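Local coordinates for uncharacterized protein, DUF633, LMOf2365_1472 (PDB 3GNL) that is uncharacterized but probably methylates tRNA at N1 of adenine 22, in the manner of the Rossmann-fold methyltransferases, at residues 97-101 with 102-106; 127-130 with 131-135; 148-152 with 153-157; 226-229 with 230-234. One frame throughout, in Å; residues are numbered along the deposited sequence.

Interaction 1. Residues 97-101 with 102-106; sequences AGMGG and TLIRT
Gly100, at the N-cap position, turns its carbonyl onto Ile104 as the first turn of helix 101-110 begins, the bond from Ile104 N to Gly100 O being 3.0 Å long and close to straight at 165°. One residue on, Arg105 N reaches Gly101 O at 2.9 Å. The side chains bridge the same short passage from strand to helix. Selenomethionine Met99 hangs beside the new helix and meets it at two places along its length: its CB rests 3.8 Å from Ile104 CG1, while the selenium farther out lies 3.9 Å from Leu103 CD2. The extended branch of Ile104 also brings CD1 against the backbone, 3.7 Å from Met99 O. The motif is the beta-alpha turn of a beta-alpha-beta unit, strand 93-99, helix 101-110 and strand 120-125, within the Rossmann-like sheet of the family; the chain turns a corner at Gly98, where a positive phi of 73° suits a residue without a side chain. Leu103 sends CG away from its own backbone N (chi1 -179°), which brings the isobutyl group across the selenium. Arg105 touches Gly101 O through its CB at 3.4 Å, but its extended chain carries the guanidinium away from the turn, where it forms salt bridges with Glu109 and Glu134 and donates a hydrogen bond to Gln131 OE1.

Interaction 2. Residues 127-130 with 131-135; sequences IAAW and QLREW
Trp130 and Gln131, neighbours in the first turn of helix 129-139, lay an indole and an amide one upon the other. Among the apolar and stacking contacts this pair is the chief one: Gln131 CG stands over the middle of the six-membered ring as a CH-pi contact, 3.9 Å from its centroid, and the amide continues across the same ring with its plane tilted 21°, NE2 being 3.5 Å from Trp130 CH2. Two torsions make this possible. Trp130 holds CG between its backbone N and carbonyl carbon (chi1 69°), which lays the indole alongside Gln131, and Gln131 bends at chi2 (-91°) to follow it. Ala128 CB also touches that bend, 3.8 Å from Gln131 CG.

Glu134 brings an oxygen to the edge of the indole, OE1 lying 3.6 Å from Trp130 CZ3. Arg105 NH1 forms a salt bridge with this oxygen and donates a hydrogen bond to Gln131 OE1, which helps hold the amide over the ring. In the backbone, Gln131 N binds Ala128 O at 3.0 Å and Glu134 N binds Trp130 O at 2.9 Å; Ala129 O receives Leu132 N, together with a weak bond from Arg133 N. The guanidinium of Arg133 passes along Ala129 CB, 3.9 Å from NH1, toward Glu146 and the carbonyl of Ile175.

Leu132 packs on Ile104 of helix 101-110 and on Leu123 and Pro125 of strand 120-125, whereas Arg133 lies on Met159 of strand 154-163 and on Pro179 and Leu181 of helix 179-184.

Interaction 3. Residues 148-152 with 153-157; sequences ILRED and NKVYE
Ile148 and Val155 pack most closely, across the antiparallel strands 141-151 and 154-163 of a hairpin whose turn is Asp152-Asn153, with Ile148 CG1 only 3.5 Å from Val155 CG1, tighter than usual for two carbons. Ile148 CD1 continues alongside Glu157 to 3.9 Å from its CG. On the opposite sheet face Leu149 CD1 sits obliquely to the Tyr156 ring, 3.9 Å from CD2, its first torsion (chi1 60°) directing the branch there; Glu151 O lies at the ring's edge.

Toward the turn Asp152, Asn153, Arg150 and Lys154 are exposed. Arg150, otherwise out in solvent, makes a single touch on Val155, NH2 to CG2 at 3.5 Å. Lys154 NZ donates a weak bond to Tyr156 OH.

Four backbone bonds set the register: Leu149 and Tyr156 exchange a pair, Tyr156 N to Leu149 O at 2.8 Å and 168°, and Glu151 and Lys154 another, in which Lys154 N comes in from above the Glu151 carbonyl plane. Glu151 turns its carboxylate to the backbone N-H groups of Lys10 and Arg11 in helix 10-16. The chemistry implies a hairpin held by its backbone ladder and by the Ile148-Val155 and Leu149-Tyr156 contacts, with most of its charged side chains gathered near the turn.

Interaction 4. Residues 226-229 with 230-234; sequences HKIA and LVEDV
His226 and Leu230 meet one turn apart on helix 215-235, a regular alpha-helix that pairs with helix 187-208, and the four successive i to i+4 bonds across this point give a plain example of helical side-chain spacing. At His226, a first torsion of 178° sets the imidazole along the helix so that Leu230 CD1 comes over one ring face, offset toward the rim: it lies 4.0 Å from the ring centroid, a CH-pi contact with the methyl 21° off the normal. Leu230 N also closes on His226 O at 2.9 Å.

Lys227 turns its side chain away and contributes its carbonyl to Val231 N at 3.1 Å; Val231 leans its CG2 back to 3.6 Å from Lys227 O. Ile228 then uses its CG2 branch against Glu232, the two side chains running alongside one another, with CG2 3.8 Å from OE2. Helix 187-208 covers this side of the helix, Trp200 touching Lys227 and Val231, and Gln201 and Ile204 touching Ile228. The aliphatic part of Glu232 closes over the Ile228 carbonyl, with CG 3.3 Å from the oxygen.

Ala229 ends the series by accepting Asp233 N. The carboxylate of Asp233 is directed elsewhere, to Gln173 and Lys236, yet its CB remains close to the turn, 3.4 Å from Ala229 O.

How the interactions relate
The four contacts follow one another along the chain, each closing before the next opens. Interactions 1 and 2 lie with centres about 9 Å apart and touch: Gly101 N probably donates to Ile127 O, which ties together the starts of helices 101-110 and 129-139. Interaction 3 is about 17 Å from each of them, centre to centre, in the hairpin that supplies the last two strands of the mixed sheet; Arg133 and Glu157 bring it to interaction 2 through a long, weak ion pair. Interaction 4, in the C-terminal helix 215-235, touches none of the others; its centre is about 17 Å from interaction 2 and 25 Å from interaction 1, so the set spans the Rossmann-like sheet and the helical extension beside it.

Interaction 1. Residues 97-101 with 102-106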
loop_
_atom_site.group_PDB
_atom_site.type_symbol
_atom_site.label_atom_id
_atom_site.label_comp_id
_atom_site.label_asym_id
_atom_site.label_seq_id
_atom_site.Cartn_x
_atom_site.Cartn_y
_atom_site.Cartn_z
ATOM N N ALA A 97 3.859 -4.040 2.292
ATOM C CA ALA A 97 4.548 -2.967 1.553
ATOM C C ALA A 97 5.390 -3.553 0.423
ATOM O O ALA A 97 5.747 -4.720 0.463
ATOM C CB ALA A 97 5.429 -2.150 2.510
ATOM N N GLY A 98 5.660 -2.726 -0.593
ATOM C CA GLY A 98 6.639 -3.060 -1.630
ATOM C C GLY A 98 6.178 -4.119 -2.602
ATOM O O GLY A 98 6.985 -4.876 -3.108
HETATM N N MSE A 99 4.867 -4.165 -2.842
HETATM C CA MSE A 99 4.293 -5.157 -3.771
HETATM C C MSE A 99 3.255 -4.431 -4.588
HETATM O O MSE A 99 2.719 -3.411 -4.167
HETATM C CB MSE A 99 3.537 -6.228 -2.979
HETATM C CG MSE A 99 4.404 -7.090 -2.167
HETATM SE SE MSE A 99 3.295 -8.455 -1.398
HETATM C CE MSE A 99 4.235 -8.575 0.330
ATOM N N GLY A 100 2.866 -5.018 -5.720
ATOM C CA GLY A 100 1.790 -4.405 -6.491
ATOM C C GLY A 100 0.447 -4.497 -5.792
ATOM O O GLY A 100 0.188 -5.471 -5.059
ATOM N N GLY A 101 -0.404 -3.517 -6.070
ATOM C CA GLY A 101 -1.775 -3.459 -5.508
ATOM C C GLY A 101 -2.596 -4.697 -5.739
ATOM O O GLY A 101 -3.346 -5.076 -4.852
ATOM N N THR A 102 -2.517 -5.305 -6.935
ATOM C CA THR A 102 -3.278 -6.516 -7.241
ATOM C C THR A 102 -2.817 -7.674 -6.338
ATOM O O THR A 102 -3.650 -8.399 -5.794
ATOM C CB THR A 102 -3.189 -6.885 -8.748
ATOM O OG1 THR A 102 -3.536 -5.730 -9.512
ATOM C CG2 THR A 102 -4.157 -7.978 -9.095
ATOM N N LEU A 103 -1.499 -7.808 -6.165
ATOM C CA LEU A 103 -0.904 -8.876 -5.341
ATOM C C LEU A 103 -1.331 -8.714 -3.888
ATOM O O LEU A 103 -1.665 -9.704 -3.225
ATOM C CB LEU A 103 0.631 -8.899 -5.398
ATOM C CG LEU A 103 1.316 -10.025 -4.575
ATOM C CD1 LEU A 103 0.660 -11.447 -4.724
ATOM C CD2 LEU A 103 2.807 -10.110 -4.866
ATOM N N ILE A 104 -1.285 -7.473 -3.404
ATOM C CA ILE A 104 -1.721 -7.170 -2.043
ATOM C C ILE A 104 -3.185 -7.487 -1.862
ATOM O O ILE A 104 -3.575 -8.076 -0.863
ATOM C CB ILE A 104 -1.448 -5.677 -1.615
ATOM C CG1 ILE A 104 0.056 -5.389 -1.598
ATOM C CG2 ILE A 104 -2.049 -5.402 -0.223
ATOM C CD1 ILE A 104 0.462 -3.955 -1.256
ATOM N N ARG A 105 -3.996 -7.110 -2.844
ATOM C CA ARG A 105 -5.415 -7.389 -2.791
ATOM C C ARG A 105 -5.617 -8.900 -2.680
ATOM O O ARG A 105 -6.429 -9.354 -1.849
ATOM C CB ARG A 105 -6.146 -6.845 -4.041
ATOM C CG ARG A 105 -7.683 -6.979 -3.888
ATOM C CD ARG A 105 -8.421 -6.157 -4.958
ATOM N NE ARG A 105 -9.863 -6.222 -4.744
ATOM C CZ ARG A 105 -10.773 -5.472 -5.376
ATOM N NH1 ARG A 105 -10.414 -4.603 -6.322
ATOM N NH2 ARG A 105 -12.062 -5.616 -5.069
ATOM N N THR A 106 -4.908 -9.655 -3.527
ATOM C CA THR A 106 -4.994 -11.145 -3.565
ATOM C C THR A 106 -4.624 -11.715 -2.192
ATOM O O THR A 106 -5.341 -12.576 -1.661
ATOM C CB THR A 106 -4.130 -11.725 -4.692
ATOM O OG1 THR A 106 -4.645 -11.228 -5.937
ATOM C CG2 THR A 106 -4.164 -13.270 -4.724
#

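Interaction 2. Residues 127-130 with 131-135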
loop_
_atom_site.group_PDB
_atom_site.type_symbol
_atom_site.label_atom_id
_atom_site.label_comp_id
_atom_site.label_asym_id
_atom_site.label_seq_id
_atom_site.Cartn_x
_atom_site.Cartn_y
_atom_site.Cartn_z
ATOM N N ILE A 127 1.992 -0.164 -7.328
ATOM C CA ILE A 127 1.205 0.022 -8.572
ATOM C C ILE A 127 -0.236 -0.220 -8.197
ATOM O O ILE A 127 -0.513 -0.964 -7.231
ATOM C CB ILE A 127 1.687 -0.985 -9.720
ATOM C CG1 ILE A 127 1.034 -0.712 -11.093
ATOM C CG2 ILE A 127 1.485 -2.433 -9.349
ATOM C CD1 ILE A 127 1.644 -1.637 -12.247
ATOM N N ALA A 128 -1.154 0.372 -8.956
ATOM C CA ALA A 128 -2.584 0.078 -8.818
ATOM C C ALA A 128 -3.111 0.190 -7.355
ATOM O O ALA A 128 -3.820 -0.730 -6.877
ATOM C CB ALA A 128 -2.884 -1.296 -9.407
ATOM N N ALA A 129 -2.773 1.299 -6.722
ATOM C CA ALA A 129 -3.266 1.592 -5.366
ATOM C C ALA A 129 -4.804 1.536 -5.359
ATOM O O ALA A 129 -5.420 1.069 -4.390
ATOM C CB ALA A 129 -2.778 2.960 -4.900
ATOM N N TRP A 130 -5.444 2.000 -6.431
ATOM C CA TRP A 130 -6.893 2.019 -6.496
ATOM C C TRP A 130 -7.507 0.641 -6.214
ATOM O O TRP A 130 -8.640 0.580 -5.700
ATOM C CB TRP A 130 -7.377 2.557 -7.873
ATOM C CG TRP A 130 -7.077 1.614 -9.021
ATOM C CD1 TRP A 130 -5.967 1.637 -9.820
ATOM C CD2 TRP A 130 -7.883 0.516 -9.490
ATOM N NE1 TRP A 130 -6.031 0.641 -10.763
ATOM C CE2 TRP A 130 -7.189 -0.070 -10.586
ATOM C CE3 TRP A 130 -9.128 -0.018 -9.102
ATOM C CZ2 TRP A 130 -7.699 -1.164 -11.302
ATOM C CZ3 TRP A 130 -9.628 -1.102 -9.802
ATOM C CH2 TRP A 130 -8.909 -1.662 -10.897
ATOM N N GLN A 131 -6.810 -0.449 -6.529
ATOM C CA GLN A 131 -7.308 -1.807 -6.299
ATOM C C GLN A 131 -7.569 -2.009 -4.809
ATOM O O GLN A 131 -8.532 -2.675 -4.429
ATOM C CB GLN A 131 -6.304 -2.858 -6.725
ATOM C CG GLN A 131 -6.103 -3.001 -8.209
ATOM C CD GLN A 131 -7.034 -4.027 -8.776
ATOM O OE1 GLN A 131 -7.951 -4.491 -8.091
ATOM N NE2 GLN A 131 -6.823 -4.383 -10.046
ATOM N N LEU A 132 -6.715 -1.443 -3.981
ATOM C CA LEU A 132 -6.875 -1.598 -2.539
ATOM C C LEU A 132 -7.959 -0.674 -1.986
ATOM O O LEU A 132 -8.623 -0.981 -0.979
ATOM C CB LEU A 132 -5.526 -1.363 -1.859
ATOM C CG LEU A 132 -4.488 -2.418 -2.218
ATOM C CD1 LEU A 132 -3.173 -2.032 -1.618
ATOM C CD2 LEU A 132 -4.912 -3.836 -1.766
ATOM N N ARG A 133 -8.196 0.470 -2.628
ATOM C CA ARG A 133 -9.292 1.331 -2.209
ATOM C C ARG A 133 -10.616 0.703 -2.584
ATOM O O ARG A 133 -11.571 0.825 -1.810
ATOM C CB ARG A 133 -9.106 2.790 -2.729
ATOM C CG ARG A 133 -7.736 3.319 -2.335
ATOM C CD ARG A 133 -7.707 4.815 -2.396
ATOM N NE ARG A 133 -6.367 5.343 -2.236
ATOM C CZ ARG A 133 -5.501 5.549 -3.224
ATOM N NH1 ARG A 133 -5.846 5.329 -4.505
ATOM N NH2 ARG A 133 -4.281 6.011 -2.945
ATOM N N GLU A 134 -10.662 -0.032 -3.709
ATOM C CA GLU A 134 -11.855 -0.799 -4.067
ATOM C C GLU A 134 -12.069 -1.897 -3.064
ATOM O O GLU A 134 -13.210 -2.075 -2.619
ATOM C CB GLU A 134 -11.778 -1.377 -5.483
ATOM C CG GLU A 134 -13.117 -1.902 -5.921
ATOM C CD GLU A 134 -13.186 -2.094 -7.396
ATOM O OE1 GLU A 134 -12.265 -2.729 -7.970
ATOM O OE2 GLU A 134 -14.171 -1.575 -7.975
ATOM N N TRP A 135 -10.998 -2.612 -2.708
ATOM C CA TRP A 135 -11.097 -3.653 -1.696
ATOM C C TRP A 135 -11.658 -3.058 -0.415
ATOM O O TRP A 135 -12.494 -3.685 0.250
ATOM C CB TRP A 135 -9.709 -4.258 -1.473
ATOM C CG TRP A 135 -9.725 -5.358 -0.398
ATOM C CD1 TRP A 135 -9.932 -6.679 -0.589
ATOM C CD2 TRP A 135 -9.524 -5.157 0.997
ATOM N NE1 TRP A 135 -9.889 -7.335 0.627
ATOM C CE2 TRP A 135 -9.677 -6.419 1.620
ATOM C CE3 TRP A 135 -9.289 -4.027 1.786
ATOM C CZ2 TRP A 135 -9.546 -6.589 3.026
ATOM C CZ3 TRP A 135 -9.155 -4.192 3.175
ATOM C CH2 TRP A 135 -9.284 -5.477 3.766
#

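Interaction 3. Residues 148-152 with 153-157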
loop_
_atom_site.group_PDB
_atom_site.type_symbol
_atom_site.label_atom_id
_atom_site.label_comp_id
_atom_site.label_asym_id
_atom_site.label_seq_id
_atom_site.Cartn_x
_atom_site.Cartn_y
_atom_site.Cartn_z
ATOM N N ILE A 148 1.668 10.346 0.677
ATOM C CA ILE A 148 2.306 10.241 -0.646
ATOM C C ILE A 148 3.673 10.850 -0.497
ATOM O O ILE A 148 3.816 11.917 0.113
ATOM C CB ILE A 148 1.426 10.841 -1.823
ATOM C CG1 ILE A 148 1.959 10.404 -3.181
ATOM C CG2 ILE A 148 1.161 12.322 -1.672
ATOM C CD1 ILE A 148 1.009 10.675 -4.353
ATOM N N LEU A 149 4.693 10.152 -1.002
ATOM C CA LEU A 149 6.041 10.677 -0.865
ATOM C C LEU A 149 6.835 10.339 -2.107
ATOM O O LEU A 149 6.429 9.479 -2.921
ATOM C CB LEU A 149 6.708 10.148 0.411
ATOM C CG LEU A 149 6.875 8.636 0.579
ATOM C CD1 LEU A 149 8.243 8.082 0.123
ATOM C CD2 LEU A 149 6.649 8.274 2.043
ATOM N N ARG A 150 7.958 11.020 -2.274
ATOM C CA ARG A 150 8.857 10.708 -3.384
ATOM C C ARG A 150 10.211 10.306 -2.785
ATOM O O ARG A 150 10.741 10.988 -1.920
ATOM C CB ARG A 150 8.954 11.915 -4.337
ATOM C CG ARG A 150 9.798 11.653 -5.610
ATOM C CD ARG A 150 9.650 12.662 -6.758
ATOM N NE ARG A 150 9.075 13.955 -6.381
ATOM C CZ ARG A 150 7.915 14.417 -6.854
ATOM N NH1 ARG A 150 7.457 15.590 -6.470
ATOM N NH2 ARG A 150 7.219 13.706 -7.729
ATOM N N GLU A 151 10.737 9.168 -3.199
ATOM C CA GLU A 151 12.069 8.744 -2.774
ATOM C C GLU A 151 12.766 8.117 -3.982
ATOM O O GLU A 151 12.181 7.289 -4.684
ATOM C CB GLU A 151 11.984 7.734 -1.606
ATOM C CG GLU A 151 13.347 7.273 -1.075
ATOM C CD GLU A 151 13.273 6.543 0.252
ATOM O OE1 GLU A 151 12.329 5.729 0.488
ATOM O OE2 GLU A 151 14.210 6.745 1.057
ATOM N N ASP A 152 14.020 8.510 -4.212
ATOM C CA ASP A 152 14.801 8.065 -5.406
ATOM C C ASP A 152 14.026 8.273 -6.730
ATOM O O ASP A 152 13.958 7.374 -7.585
ATOM C CB ASP A 152 15.250 6.593 -5.264
ATOM C CG ASP A 152 16.182 6.363 -4.081
ATOM O OD1 ASP A 152 16.878 7.298 -3.649
ATOM O OD2 ASP A 152 16.219 5.228 -3.569
ATOM N N ASN A 153 13.429 9.453 -6.882
ATOM C CA ASN A 153 12.574 9.790 -8.035
ATOM C C ASN A 153 11.439 8.793 -8.345
ATOM O O ASN A 153 11.059 8.595 -9.501
ATOM C CB ASN A 153 13.425 10.066 -9.292
ATOM C CG ASN A 153 12.687 10.905 -10.327
ATOM O OD1 ASN A 153 11.860 11.771 -9.995
ATOM N ND2 ASN A 153 12.981 10.650 -11.597
ATOM N N LYS A 154 10.899 8.142 -7.311
ATOM C CA LYS A 154 9.711 7.309 -7.492
ATOM C C LYS A 154 8.673 7.816 -6.507
ATOM O O LYS A 154 9.029 8.190 -5.389
ATOM C CB LYS A 154 10.023 5.832 -7.228
ATOM C CG LYS A 154 10.480 5.068 -8.467
ATOM C CD LYS A 154 11.128 3.735 -8.080
ATOM C CE LYS A 154 12.499 3.956 -7.414
ATOM N NZ LYS A 154 13.024 2.720 -6.755
ATOM N N VAL A 155 7.410 7.848 -6.920
ATOM C CA VAL A 155 6.333 8.295 -5.997
ATOM C C VAL A 155 5.673 7.068 -5.350
ATOM O O VAL A 155 5.280 6.149 -6.052
ATOM C CB VAL A 155 5.291 9.209 -6.705
ATOM C CG1 VAL A 155 4.187 9.663 -5.731
ATOM C CG2 VAL A 155 5.972 10.442 -7.200
ATOM N N TYR A 156 5.507 7.081 -4.019
ATOM C CA TYR A 156 4.911 5.969 -3.304
ATOM C C TYR A 156 3.719 6.469 -2.513
ATOM O O TYR A 156 3.783 7.498 -1.835
ATOM C CB TYR A 156 5.893 5.394 -2.279
ATOM C CG TYR A 156 7.136 4.831 -2.883
ATOM C CD1 TYR A 156 7.107 3.581 -3.490
ATOM C CD2 TYR A 156 8.323 5.563 -2.875
ATOM C CE1 TYR A 156 8.259 3.043 -4.107
ATOM C CE2 TYR A 156 9.505 5.039 -3.487
ATOM C CZ TYR A 156 9.441 3.778 -4.082
ATOM O OH TYR A 156 10.575 3.222 -4.695
ATOM N N GLU A 157 2.665 5.681 -2.523
ATOM C CA GLU A 157 1.466 5.940 -1.716
ATOM C C GLU A 157 1.370 4.917 -0.594
ATOM O O GLU A 157 1.715 3.732 -0.781
ATOM C CB GLU A 157 0.206 5.851 -2.582
ATOM C CG GLU A 157 0.054 6.962 -3.651
ATOM C CD GLU A 157 -0.804 6.488 -4.805
ATOM O OE1 GLU A 157 -0.419 5.511 -5.525
ATOM O OE2 GLU A 157 -1.852 7.089 -5.002
#

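Interaction 4. Residues 226-229 with 230-234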
loop_
_atom_site.group_PDB
_atom_site.type_symbol
_atom_site.label_atom_id
_atom_site.label_comp_id
_atom_site.label_asym_id
_atom_site.label_seq_id
_atom_site.Cartn_x
_atom_site.Cartn_y
_atom_site.Cartn_z
ATOM N N HIS A 226 -11.394 9.778 -19.772
ATOM C CA HIS A 226 -12.031 9.620 -18.448
ATOM C C HIS A 226 -11.010 9.888 -17.345
ATOM O O HIS A 226 -11.286 10.626 -16.380
ATOM C CB HIS A 226 -12.603 8.200 -18.286
ATOM C CG HIS A 226 -13.240 7.926 -16.948
ATOM N ND1 HIS A 226 -14.243 8.714 -16.412
ATOM C CD2 HIS A 226 -13.061 6.904 -16.070
ATOM C CE1 HIS A 226 -14.628 8.210 -15.247
ATOM N NE2 HIS A 226 -13.931 7.110 -15.020
ATOM N N LYS A 227 -9.823 9.305 -17.502
ATOM C CA LYS A 227 -8.785 9.530 -16.520
ATOM C C LYS A 227 -8.326 10.982 -16.456
ATOM O O LYS A 227 -8.144 11.542 -15.375
ATOM C CB LYS A 227 -7.581 8.617 -16.749
ATOM C CG LYS A 227 -7.846 7.102 -16.621
ATOM C CD LYS A 227 -6.489 6.417 -16.774
ATOM C CE LYS A 227 -6.581 5.085 -17.421
ATOM N NZ LYS A 227 -6.351 4.007 -16.456
ATOM N N ILE A 228 -8.157 11.617 -17.612
ATOM C CA ILE A 228 -7.779 13.029 -17.627
ATOM C C ILE A 228 -8.870 13.894 -16.939
ATOM O O ILE A 228 -8.560 14.798 -16.181
ATOM C CB ILE A 228 -7.532 13.532 -19.119
ATOM C CG1 ILE A 228 -6.314 12.851 -19.744
ATOM C CG2 ILE A 228 -7.448 15.034 -19.211
ATOM C CD1 ILE A 228 -6.413 12.886 -21.282
ATOM N N ALA A 229 -10.138 13.603 -17.246
ATOM C CA ALA A 229 -11.253 14.338 -16.638
ATOM C C ALA A 229 -11.261 14.170 -15.109
ATOM O O ALA A 229 -11.461 15.153 -14.379
ATOM C CB ALA A 229 -12.574 13.902 -17.263
ATOM N N LEU A 230 -10.933 12.971 -14.645
ATOM C CA LEU A 230 -10.832 12.782 -13.181
ATOM C C LEU A 230 -9.739 13.652 -12.559
ATOM O O LEU A 230 -9.900 14.218 -11.475
ATOM C CB LEU A 230 -10.598 11.313 -12.830
ATOM C CG LEU A 230 -11.740 10.338 -13.083
ATOM C CD1 LEU A 230 -11.244 8.900 -13.029
ATOM C CD2 LEU A 230 -12.863 10.589 -12.052
ATOM N N VAL A 231 -8.570 13.716 -13.191
ATOM C CA VAL A 231 -7.522 14.542 -12.675
ATOM C C VAL A 231 -7.913 16.011 -12.706
ATOM O O VAL A 231 -7.687 16.741 -11.742
ATOM C CB VAL A 231 -6.180 14.327 -13.466
ATOM C CG1 VAL A 231 -5.152 15.377 -13.098
ATOM C CG2 VAL A 231 -5.618 12.896 -13.212
ATOM N N GLU A 232 -8.558 16.457 -13.792
ATOM C CA GLU A 232 -8.949 17.866 -13.908
ATOM C C GLU A 232 -9.947 18.224 -12.820
ATOM O O GLU A 232 -9.887 19.315 -12.274
ATOM C CB GLU A 232 -9.543 18.135 -15.281
ATOM C CG GLU A 232 -8.486 18.062 -16.380
ATOM C CD GLU A 232 -9.017 18.293 -17.787
ATOM O OE1 GLU A 232 -10.214 18.052 -18.054
ATOM O OE2 GLU A 232 -8.206 18.684 -18.651
ATOM N N ASP A 233 -10.830 17.283 -12.515
ATOM C CA ASP A 233 -11.824 17.472 -11.464
ATOM C C ASP A 233 -11.184 17.573 -10.076
ATOM O O ASP A 233 -11.617 18.388 -9.253
ATOM C CB ASP A 233 -12.830 16.324 -11.471
ATOM C CG ASP A 233 -13.903 16.503 -10.414
ATOM O OD1 ASP A 233 -14.621 17.526 -10.475
ATOM O OD2 ASP A 233 -13.991 15.657 -9.500
ATOM N N VAL A 234 -10.159 16.769 -9.808
ATOM C CA VAL A 234 -9.555 16.859 -8.475
ATOM C C VAL A 234 -8.577 18.015 -8.303
ATOM O O VAL A 234 -8.468 18.556 -7.194
ATOM C CB VAL A 234 -8.999 15.531 -7.909
ATOM C CG1 VAL A 234 -10.114 14.485 -7.918
ATOM C CG2 VAL A 234 -7.693 15.076 -8.600
#